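Local structure of branched-chain-amino-acid aminotransferase (Pseudomonas sp. UW4, 6JIF) at residues C77-K82 / D97-R102; L93-Q98 / T268-I273; F187-Y192 / I228-M233. The protein catalyses the reversible, pyridoxal-phosphate-dependent transfer of an amino group between branched-chain amino acids and 2-oxoglutarate. One frame throughout, in Å; residues are numbered along the deposited sequence.

Contact 1. Residues C77-K82 / D97-R102; sequences CFEGMK and DQNALR. With PLP (pyridoxal-5'-phosphate), chain D.
Glu79 meets Arg102 edge to edge: carboxylate and guanidinium lie nearly in one plane, 19° apart, and pair side-on as a salt bridge. Arg102 NE sends an almost straight bond to Glu79 OE2 at 2.8 Å, Arg102 NH2 reaches Glu79 OE1 at 2.7 Å, and each oxygen answers with its syn lone pair. A bend in the Glu79 chain (chi2 -60°) brings the carboxylate round to helix 96-109. Asn99, just under one helical turn before Arg102, comes at Glu79 OE1 on its anti side, tilted out of the carboxylate plane. Its amide is turned 68° from the carboxylate, and Asn99 ND2 donates to Glu79 OE1 at 2.7 Å, which leaves that buried oxygen gripped by two donors. Asn99 ND2 also makes a weak bond to Gly80 O, while the methyl Met81 CE packs on Asn99 CG at 3.5 Å. With NE and NH2 engaged, the guanidinium turns its outer edge to the cofactor, where Arg102 NH1 donates to PLP O2P at 2.7 Å. A water joins Gly80 O to PLP O3P. Replacing Glu79 by an alanine removes the carboxylate, and the guanidinium would probably lose its carboxylate partner and be freer to swing out of line with the phosphate. Here a second-shell acid positions a first-shell arginine at the phosphate end of the PLP pocket in this class IV aminotransferase.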
loop_
_atom_site.group_PDB
_atom_site.type_symbol
_atom_site.label_atom_id
_atom_site.label_comp_id
_atom_site.label_asym_id
_atom_site.label_seq_id
_atom_site.Cartn_x
_atom_site.Cartn_y
_atom_site.Cartn_z
ATOM N N CYS B 77 -7.035 1.159 5.813
ATOM C CA CYS B 77 -6.424 2.082 6.770
ATOM C C CYS B 77 -6.663 1.567 8.181
ATOM O O CYS B 77 -7.589 0.769 8.422
ATOM C CB CYS B 77 -6.936 3.518 6.631
ATOM S SG CYS B 77 -8.637 3.800 7.192
ATOM N N PHE B 78 -5.813 2.008 9.115
ATOM C CA PHE B 78 -6.046 1.568 10.482
ATOM C C PHE B 78 -5.658 2.634 11.508
ATOM O O PHE B 78 -5.042 3.655 11.196
ATOM C CB PHE B 78 -5.316 0.234 10.756
ATOM C CG PHE B 78 -3.806 0.344 10.909
ATOM C CD1 PHE B 78 -3.199 0.649 12.129
ATOM C CD2 PHE B 78 -2.996 0.148 9.815
ATOM C CE1 PHE B 78 -1.808 0.694 12.236
ATOM C CE2 PHE B 78 -1.583 0.186 9.934
ATOM C CZ PHE B 78 -1.016 0.492 11.094
ATOM N N GLU B 79 -6.058 2.382 12.754
ATOM C CA GLU B 79 -5.731 3.242 13.880
ATOM C C GLU B 79 -5.173 2.378 15.021
ATOM O O GLU B 79 -5.237 1.148 15.006
ATOM C CB GLU B 79 -6.959 4.030 14.381
ATOM C CG GLU B 79 -7.222 5.350 13.566
ATOM C CD GLU B 79 -6.036 6.302 13.639
ATOM O OE1 GLU B 79 -5.315 6.266 14.686
ATOM O OE2 GLU B 79 -5.760 6.995 12.630
ATOM N N GLY B 80 -4.683 3.053 16.046
ATOM C CA GLY B 80 -4.161 2.346 17.231
ATOM C C GLY B 80 -4.329 3.233 18.445
ATOM O O GLY B 80 -3.925 4.404 18.418
ATOM N N MET B 81 -4.942 2.713 19.508
ATOM C CA MET B 81 -5.102 3.500 20.741
ATOM C C MET B 81 -5.090 2.554 21.943
ATOM O O MET B 81 -5.269 1.343 21.797
ATOM C CB MET B 81 -6.404 4.310 20.740
ATOM C CG MET B 81 -7.594 3.365 20.918
ATOM S SD MET B 81 -9.131 4.097 20.464
ATOM C CE MET B 81 -8.737 4.209 18.726
ATOM N N LYS B 82 -4.893 3.099 23.140
ATOM C CA LYS B 82 -4.859 2.248 24.329
ATOM C C LYS B 82 -5.884 2.655 25.394
ATOM O O LYS B 82 -6.218 3.843 25.557
ATOM C CB LYS B 82 -3.464 2.247 24.985
ATOM C CG LYS B 82 -2.463 1.365 24.258
ATOM C CD LYS B 82 -1.065 1.498 24.875
ATOM C CE LYS B 82 0.003 0.942 23.932
ATOM N NZ LYS B 82 1.349 1.129 24.565
ATOM N N ASP B 97 -10.811 10.475 20.227
ATOM C CA ASP B 97 -11.253 11.475 19.268
ATOM C C ASP B 97 -10.162 11.779 18.249
ATOM O O ASP B 97 -10.449 12.011 17.075
ATOM C CB ASP B 97 -11.695 12.732 20.008
ATOM C CG ASP B 97 -10.544 13.467 20.713
ATOM O OD1 ASP B 97 -9.811 12.794 21.504
ATOM O OD2 ASP B 97 -10.455 14.728 20.559
ATOM N N GLN B 98 -8.885 11.803 18.678
ATOM C CA GLN B 98 -7.803 12.085 17.709
ATOM C C GLN B 98 -7.641 10.953 16.706
ATOM O O GLN B 98 -7.335 11.203 15.517
ATOM C CB GLN B 98 -6.468 12.344 18.438
ATOM C CG GLN B 98 -6.458 13.677 19.188
ATOM C CD GLN B 98 -6.606 14.834 18.261
ATOM O OE1 GLN B 98 -5.974 14.899 17.181
ATOM N NE2 GLN B 98 -7.488 15.743 18.629
ATOM N N ASN B 99 -7.818 9.699 17.154
ATOM C CA ASN B 99 -7.830 8.590 16.223
ATOM C C ASN B 99 -8.966 8.727 15.229
ATOM O O ASN B 99 -8.793 8.453 14.040
ATOM C CB ASN B 99 -7.999 7.281 16.976
ATOM C CG ASN B 99 -6.834 7.046 17.883
ATOM O OD1 ASN B 99 -6.893 7.415 19.052
ATOM N ND2 ASN B 99 -5.732 6.543 17.335
ATOM N N ALA B 100 -10.146 9.099 15.719
ATOM C CA ALA B 100 -11.289 9.275 14.817
ATOM C C ALA B 100 -10.979 10.305 13.743
ATOM O O ALA B 100 -11.250 10.073 12.564
ATOM C CB ALA B 100 -12.550 9.696 15.567
ATOM N N LEU B 101 -10.398 11.441 14.133
ATOM C CA LEU B 101 -10.099 12.492 13.157
ATOM C C LEU B 101 -9.099 11.990 12.115
ATOM O O LEU B 101 -9.256 12.188 10.899
ATOM C CB LEU B 101 -9.552 13.744 13.870
ATOM C CG LEU B 101 -10.605 14.514 14.695
ATOM C CD1 LEU B 101 -10.012 15.459 15.803
ATOM C CD2 LEU B 101 -11.576 15.317 13.793
ATOM N N ARG B 102 -8.042 11.330 12.589
ATOM C CA ARG B 102 -7.042 10.864 11.648
ATOM C C ARG B 102 -7.615 9.812 10.720
ATOM O O ARG B 102 -7.270 9.769 9.538
ATOM C CB ARG B 102 -5.799 10.318 12.364
ATOM C CG ARG B 102 -4.684 10.013 11.338
ATOM C CD ARG B 102 -3.327 9.780 12.122
ATOM N NE ARG B 102 -3.469 8.608 13.009
ATOM C CZ ARG B 102 -2.622 8.293 13.990
ATOM N NH1 ARG B 102 -1.602 9.085 14.213
ATOM N NH2 ARG B 102 -2.799 7.186 14.720
HETATM N N1 PLP D . 4.981 7.379 12.351
HETATM C C2 PLP D . 4.431 6.473 11.494
HETATM C C2A PLP D . 5.093 6.315 10.163
HETATM C C3 PLP D . 3.269 5.781 11.839
HETATM O O3 PLP D . 2.703 4.916 10.939
HETATM C C4 PLP D . 2.682 5.986 13.115
HETATM C C4A PLP D . 1.319 5.415 13.458
HETATM C C5 PLP D . 3.308 6.918 13.967
HETATM C C6 PLP D . 4.418 7.593 13.558
HETATM C C5A PLP D . 2.874 7.205 15.370
HETATM O O4P PLP D . 1.549 7.577 15.418
HETATM P P PLP D . 0.787 7.497 16.817
HETATM O O1P PLP D . 1.544 8.290 17.854
HETATM O O2P PLP D . -0.550 8.174 16.481
HETATM O O3P PLP D . 0.644 6.055 17.296
HETATM O O HOH W 1 -1.846 4.760 16.586
#

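Contact 2. Residues L93-Q98 / T268-I273; sequences LFRPDQ and TRLSLI. With PLP (pyridoxal-5'-phosphate), chain D.
Arg95 and Ser271 bring the two backbones nearest, CA to CA 9.0 Å, with Arg95 in a left-handed conformation (phi 51°) at the N-cap position of helix 96-109, straight after strand 91-94. Facing this strand-to-helix turn is helix 267-278, whose N-terminal end forms part of the phosphate-binding site of the class IV aminotransferase fold. Side chains bridge the gap. Arg95 NH1 donates to Ser271 OG at 3.0 Å, a fairly straight bond (162°) with the oxygen lying in the guanidinium plane. Neither partner stops there: Arg95 NH1 also forms a salt bridge with Glu274 on the same helix, and Ser271 OG is hydrogen-bonded to Ile267 O one turn back. The arginine also makes a cation-pi contact with Trp355.

Phe94 lies beneath the arginine chain, and Arg95 CG sits 3.6 Å above the plane of the Phe94 ring, over its centre. With Phe94 CG anti to the backbone N (chi1 -176°), the ring extends toward the helix and presents its edge to the serine, Phe94 CZ coming 3.5 Å from Ser271 OG. Gln98 CG lies over one face of the Arg95 guanidinium, offset toward its rim. Leu270 runs at about a right angle to both Arg95 and Gln98. One of its methyls serves both: Leu270 CD2 lies 3.8 Å from Arg95 NH1 and 3.6 Å from Gln98 OE1. The helix start turns elsewhere, to the cofactor. Thr268 N donates to PLP O1P at 2.9 Å, and the hydroxyl Thr268 OG1 donates to that same PLP O1P at 2.8 Å.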
loop_
_atom_site.group_PDB
_atom_site.type_symbol
_atom_site.label_atom_id
_atom_site.label_comp_id
_atom_site.label_asym_id
_atom_site.label_seq_id
_atom_site.Cartn_x
_atom_site.Cartn_y
_atom_site.Cartn_z
ATOM N N LEU B 93 -9.557 5.582 28.388
ATOM C CA LEU B 93 -9.276 5.409 26.970
ATOM C C LEU B 93 -8.620 6.698 26.470
ATOM O O LEU B 93 -9.232 7.760 26.540
ATOM C CB LEU B 93 -10.600 5.125 26.255
ATOM C CG LEU B 93 -10.639 4.927 24.764
ATOM C CD1 LEU B 93 -9.815 3.688 24.483
ATOM C CD2 LEU B 93 -12.086 4.716 24.340
ATOM N N PHE B 94 -7.413 6.610 25.896
ATOM C CA PHE B 94 -6.580 7.802 25.654
ATOM C C PHE B 94 -6.826 8.409 24.263
ATOM O O PHE B 94 -6.448 7.817 23.254
ATOM C CB PHE B 94 -5.094 7.437 25.833
ATOM C CG PHE B 94 -4.157 8.618 25.711
ATOM C CD1 PHE B 94 -4.039 9.554 26.742
ATOM C CD2 PHE B 94 -3.406 8.800 24.545
ATOM C CE1 PHE B 94 -3.175 10.638 26.650
ATOM C CE2 PHE B 94 -2.539 9.912 24.429
ATOM C CZ PHE B 94 -2.409 10.809 25.471
ATOM N N ARG B 95 -7.401 9.655 24.232
ATOM C CA ARG B 95 -7.542 10.507 23.039
ATOM C C ARG B 95 -8.169 9.799 21.837
ATOM O O ARG B 95 -7.703 9.980 20.702
ATOM C CB ARG B 95 -6.179 11.098 22.666
ATOM C CG ARG B 95 -5.600 11.920 23.850
ATOM C CD ARG B 95 -4.602 12.920 23.355
ATOM N NE ARG B 95 -5.206 14.123 22.798
ATOM C CZ ARG B 95 -4.506 15.126 22.267
ATOM N NH1 ARG B 95 -3.156 15.095 22.235
ATOM N NH2 ARG B 95 -5.145 16.211 21.856
ATOM N N PRO B 96 -9.231 9.019 22.020
ATOM C CA PRO B 96 -9.807 8.330 20.864
ATOM C C PRO B 96 -10.400 9.276 19.817
ATOM O O PRO B 96 -10.489 8.903 18.640
ATOM C CB PRO B 96 -10.897 7.458 21.487
ATOM C CG PRO B 96 -11.278 8.152 22.700
ATOM C CD PRO B 96 -9.997 8.746 23.261
ATOM N N ASP B 97 -10.811 10.475 20.227
ATOM C CA ASP B 97 -11.253 11.475 19.268
ATOM C C ASP B 97 -10.162 11.779 18.249
ATOM O O ASP B 97 -10.449 12.011 17.075
ATOM C CB ASP B 97 -11.695 12.732 20.008
ATOM C CG ASP B 97 -10.544 13.467 20.713
ATOM O OD1 ASP B 97 -9.811 12.794 21.504
ATOM O OD2 ASP B 97 -10.455 14.728 20.559
ATOM N N GLN B 98 -8.885 11.803 18.678
ATOM C CA GLN B 98 -7.803 12.085 17.709
ATOM C C GLN B 98 -7.641 10.953 16.706
ATOM O O GLN B 98 -7.335 11.203 15.517
ATOM C CB GLN B 98 -6.468 12.344 18.438
ATOM C CG GLN B 98 -6.458 13.677 19.188
ATOM C CD GLN B 98 -6.606 14.834 18.261
ATOM O OE1 GLN B 98 -5.974 14.899 17.181
ATOM N NE2 GLN B 98 -7.488 15.743 18.629
ATOM N N THR B 268 0.771 10.471 19.656
ATOM C CA THR B 268 1.756 10.579 20.730
ATOM C C THR B 268 2.578 11.830 20.548
ATOM O O THR B 268 2.766 12.588 21.498
ATOM C CB THR B 268 2.628 9.330 20.775
ATOM O OG1 THR B 268 1.788 8.164 20.656
ATOM C CG2 THR B 268 3.501 9.267 22.098
ATOM N N ARG B 269 3.012 12.114 19.314
ATOM C CA ARG B 269 3.755 13.344 19.067
ATOM C C ARG B 269 2.952 14.582 19.446
ATOM O O ARG B 269 3.471 15.512 20.073
ATOM C CB ARG B 269 4.163 13.414 17.587
ATOM C CG ARG B 269 4.843 14.720 17.235
ATOM C CD ARG B 269 5.052 14.796 15.689
ATOM N NE ARG B 269 3.863 15.317 15.029
ATOM C CZ ARG B 269 3.706 15.421 13.710
ATOM N NH1 ARG B 269 4.668 15.029 12.872
ATOM N NH2 ARG B 269 2.587 15.927 13.213
ATOM N N LEU B 270 1.689 14.635 19.022
ATOM C CA LEU B 270 0.830 15.754 19.379
ATOM C C LEU B 270 0.695 15.894 20.890
ATOM O O LEU B 270 0.705 17.010 21.425
ATOM C CB LEU B 270 -0.542 15.538 18.742
ATOM C CG LEU B 270 -1.562 16.635 19.053
ATOM C CD1 LEU B 270 -1.140 17.874 18.283
ATOM C CD2 LEU B 270 -3.000 16.225 18.613
ATOM N N SER B 271 0.555 14.761 21.582
ATOM C CA SER B 271 0.424 14.771 23.026
ATOM C C SER B 271 1.686 15.294 23.687
ATOM O O SER B 271 1.622 16.058 24.656
ATOM C CB SER B 271 0.073 13.357 23.503
ATOM O OG SER B 271 -1.229 12.976 23.012
ATOM N N LEU B 272 2.855 14.824 23.231
ATOM C CA LEU B 272 4.118 15.318 23.785
ATOM C C LEU B 272 4.295 16.804 23.494
ATOM O O LEU B 272 4.788 17.552 24.344
ATOM C CB LEU B 272 5.291 14.499 23.205
ATOM C CG LEU B 272 5.341 13.031 23.651
ATOM C CD1 LEU B 272 6.461 12.249 22.978
ATOM C CD2 LEU B 272 5.540 12.998 25.193
ATOM N N ILE B 273 3.910 17.265 22.297
ATOM C CA ILE B 273 4.016 18.698 21.996
ATOM C C ILE B 273 3.173 19.498 22.971
ATOM O O ILE B 273 3.624 20.510 23.525
ATOM C CB ILE B 273 3.650 18.986 20.524
ATOM C CG1 ILE B 273 4.774 18.490 19.602
ATOM C CG2 ILE B 273 3.386 20.490 20.285
ATOM C CD1 ILE B 273 4.414 18.425 18.119
HETATM N N1 PLP D . 4.981 7.379 12.351
HETATM C C2 PLP D . 4.431 6.473 11.494
HETATM C C2A PLP D . 5.093 6.315 10.163
HETATM C C3 PLP D . 3.269 5.781 11.839
HETATM O O3 PLP D . 2.703 4.916 10.939
HETATM C C4 PLP D . 2.682 5.986 13.115
HETATM C C4A PLP D . 1.319 5.415 13.458
HETATM C C5 PLP D . 3.308 6.918 13.967
HETATM C C6 PLP D . 4.418 7.593 13.558
HETATM C C5A PLP D . 2.874 7.205 15.370
HETATM O O4P PLP D . 1.549 7.577 15.418
HETATM P P PLP D . 0.787 7.497 16.817
HETATM O O1P PLP D . 1.544 8.290 17.854
HETATM O O2P PLP D . -0.550 8.174 16.481
HETATM O O3P PLP D . 0.644 6.055 17.296
#

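Contact 3. Residues F187-Y192 / I228-M233; sequences FQISSY and IYLDPM
Ile228 runs its longer branch out straight (chi2 173°) to Phe187, whereas Ile189 folds its own branch back (chi2 -48°) and lays the methyl on Ile228. These residues join the two parallel strands of a beta-alpha-beta unit, 185-189 and 227-230, which helix 206-221 connects; the short strand axes diverge by 26°. Ile228 is held at both backbone ends: Ile228 N donates to Gln188 O and Ser190 N to Ile228 O, each at 2.9 Å.

Ile189 and Ile228 pair on one face of the sheet. The end methyl Ile189 CD1 presses against Ile228 CG2 at 3.5 Å, tighter than usual for two carbons, while Ile228 CD1 meets Phe187 CB at 3.6 Å. The other methyl of the bent isoleucine, Ile189 CG2, touches Leu230 CD1 at 3.9 Å, the two side chains crossing at about a right angle. Ile315 of the adjoining strand 308-317 packs against both isoleucines, continuing the apolar surface across the mixed sheet.

Tyr229 leaves its strand on the opposite face, where its side chain packs on Ser212 and Pro215 of helix 206-221, the helix that links the two strands. Its ring edge meets a backbone oxygen, Tyr229 CD1 to Tyr192 O 3.6 Å. From Ser190 the chain bends in an ST turn, Tyr192 N donating to Ser190 OG at 3.0 Å. Beside Leu230, a water accepts from Leu230 N at 2.9 Å and lies within hydrogen-bonding range of Ser190 O and Tyr192 O.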
loop_
_atom_site.group_PDB
_atom_site.type_symbol
_atom_site.label_atom_id
_atom_site.label_comp_id
_atom_site.label_asym_id
_atom_site.label_seq_id
_atom_site.Cartn_x
_atom_site.Cartn_y
_atom_site.Cartn_z
ATOM N N PHE B 187 19.507 3.022 15.735
ATOM C CA PHE B 187 18.749 2.942 14.474
ATOM C C PHE B 187 19.673 3.284 13.322
ATOM O O PHE B 187 20.723 3.901 13.531
ATOM C CB PHE B 187 17.523 3.889 14.471
ATOM C CG PHE B 187 16.497 3.582 15.551
ATOM C CD1 PHE B 187 16.711 3.970 16.844
ATOM C CD2 PHE B 187 15.321 2.895 15.228
ATOM C CE1 PHE B 187 15.748 3.698 17.846
ATOM C CE2 PHE B 187 14.396 2.627 16.180
ATOM C CZ PHE B 187 14.617 3.031 17.523
ATOM N N GLN B 188 19.292 2.882 12.095
ATOM C CA GLN B 188 20.123 3.051 10.901
ATOM C C GLN B 188 19.390 3.843 9.821
ATOM O O GLN B 188 18.252 3.516 9.485
ATOM C CB GLN B 188 20.499 1.703 10.317
ATOM C CG GLN B 188 21.475 1.812 9.163
ATOM C CD GLN B 188 21.760 0.483 8.565
ATOM O OE1 GLN B 188 20.865 -0.248 8.144
ATOM N NE2 GLN B 188 23.046 0.128 8.537
ATOM N N ILE B 189 20.034 4.864 9.268
ATOM C CA ILE B 189 19.405 5.570 8.122
ATOM C C ILE B 189 19.212 4.610 6.964
ATOM O O ILE B 189 20.090 3.818 6.630
ATOM C CB ILE B 189 20.250 6.784 7.690
ATOM C CG1 ILE B 189 20.267 7.836 8.792
ATOM C CG2 ILE B 189 19.747 7.383 6.356
ATOM C CD1 ILE B 189 18.911 8.202 9.403
ATOM N N SER B 190 18.038 4.682 6.316
ATOM C CA SER B 190 17.766 3.830 5.171
ATOM C C SER B 190 17.864 4.625 3.876
ATOM O O SER B 190 17.593 5.822 3.842
ATOM C CB SER B 190 16.359 3.229 5.281
ATOM O OG SER B 190 16.064 2.447 4.124
ATOM N N SER B 191 18.261 3.945 2.808
ATOM C CA SER B 191 18.239 4.550 1.475
ATOM C C SER B 191 16.885 4.419 0.814
ATOM O O SER B 191 16.651 5.038 -0.248
ATOM C CB SER B 191 19.282 3.902 0.605
ATOM O OG SER B 191 18.906 2.570 0.350
ATOM N N TYR B 192 15.979 3.677 1.434
ATOM C CA TYR B 192 14.673 3.457 0.824
ATOM C C TYR B 192 13.651 4.452 1.336
ATOM O O TYR B 192 13.899 5.184 2.278
ATOM C CB TYR B 192 14.215 2.020 1.096
ATOM C CG TYR B 192 15.101 1.008 0.365
ATOM C CD1 TYR B 192 14.918 0.740 -0.970
ATOM C CD2 TYR B 192 16.116 0.344 1.036
ATOM C CE1 TYR B 192 15.753 -0.156 -1.653
ATOM C CE2 TYR B 192 16.914 -0.575 0.390
ATOM C CZ TYR B 192 16.739 -0.825 -0.938
ATOM O OH TYR B 192 17.569 -1.745 -1.547
ATOM N N ILE B 228 15.498 4.401 9.808
ATOM C CA ILE B 228 15.013 5.774 9.866
ATOM C C ILE B 228 14.912 6.256 8.423
ATOM O O ILE B 228 15.813 6.009 7.616
ATOM C CB ILE B 228 15.931 6.676 10.713
ATOM C CG1 ILE B 228 15.740 6.371 12.196
ATOM C CG2 ILE B 228 15.587 8.144 10.486
ATOM C CD1 ILE B 228 16.729 7.105 13.129
ATOM N N TYR B 229 13.804 6.908 8.105
ATOM C CA TYR B 229 13.468 7.382 6.755
ATOM C C TYR B 229 13.695 8.876 6.696
ATOM O O TYR B 229 13.288 9.610 7.620
ATOM C CB TYR B 229 12.010 7.060 6.397
ATOM C CG TYR B 229 11.782 5.581 6.436
ATOM C CD1 TYR B 229 12.161 4.807 5.358
ATOM C CD2 TYR B 229 11.279 4.952 7.598
ATOM C CE1 TYR B 229 12.005 3.428 5.392
ATOM C CE2 TYR B 229 11.130 3.559 7.663
ATOM C CZ TYR B 229 11.524 2.808 6.550
ATOM O OH TYR B 229 11.379 1.438 6.563
ATOM N N LEU B 230 14.348 9.301 5.612
ATOM C CA LEU B 230 14.596 10.699 5.305
ATOM C C LEU B 230 13.553 11.203 4.316
ATOM O O LEU B 230 12.832 10.423 3.691
ATOM C CB LEU B 230 16.020 10.894 4.724
ATOM C CG LEU B 230 17.146 10.368 5.648
ATOM C CD1 LEU B 230 18.444 10.805 5.047
ATOM C CD2 LEU B 230 17.071 10.883 7.089
ATOM N N ASP B 231 13.544 12.508 4.116
ATOM C CA ASP B 231 12.578 13.063 3.142
ATOM C C ASP B 231 12.812 12.445 1.763
ATOM O O ASP B 231 13.968 12.284 1.336
ATOM C CB ASP B 231 12.670 14.580 3.100
ATOM C CG ASP B 231 13.884 15.070 2.413
ATOM O OD1 ASP B 231 14.949 15.015 3.054
ATOM O OD2 ASP B 231 13.774 15.539 1.271
ATOM N N PRO B 232 11.753 12.016 1.074
ATOM C CA PRO B 232 11.947 11.227 -0.128
ATOM C C PRO B 232 12.485 12.049 -1.293
ATOM O O PRO B 232 13.132 11.479 -2.182
ATOM C CB PRO B 232 10.530 10.668 -0.396
ATOM C CG PRO B 232 9.586 11.616 0.339
ATOM C CD PRO B 232 10.388 11.918 1.601
ATOM N N MET B 233 12.300 13.390 -1.303
ATOM C CA MET B 233 12.793 14.177 -2.445
ATOM C C MET B 233 14.311 14.335 -2.413
ATOM O O MET B 233 14.965 14.292 -3.458
ATOM C CB MET B 233 12.115 15.538 -2.453
ATOM C CG MET B 233 12.382 16.301 -3.749
ATOM S SD MET B 233 11.198 17.579 -4.098
ATOM C CE MET B 233 9.833 16.637 -4.858
HETATM O O HOH W 2 15.164 7.295 3.759
#

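In the fold
From the N-terminal side, strand 76-85 turns into strand 91-94 and then helix 96-109, and contact 1 closes this short loop by setting the helix against its first strand. Contact 2 opens before contact 1 has closed, sharing Asp97 and Gln98 with it, and closes only some 170 residues later on helix 267-278. It thereby ties the antiparallel sheet region to the helix whose N-terminal end holds the phosphate, and both contacts touch PLP. Contact 3 is nested within that long loop, after contact 1 has finished, and joins two strands of the mixed sheet. Its centre lies about 25 Å from that of contact 1, without touching it.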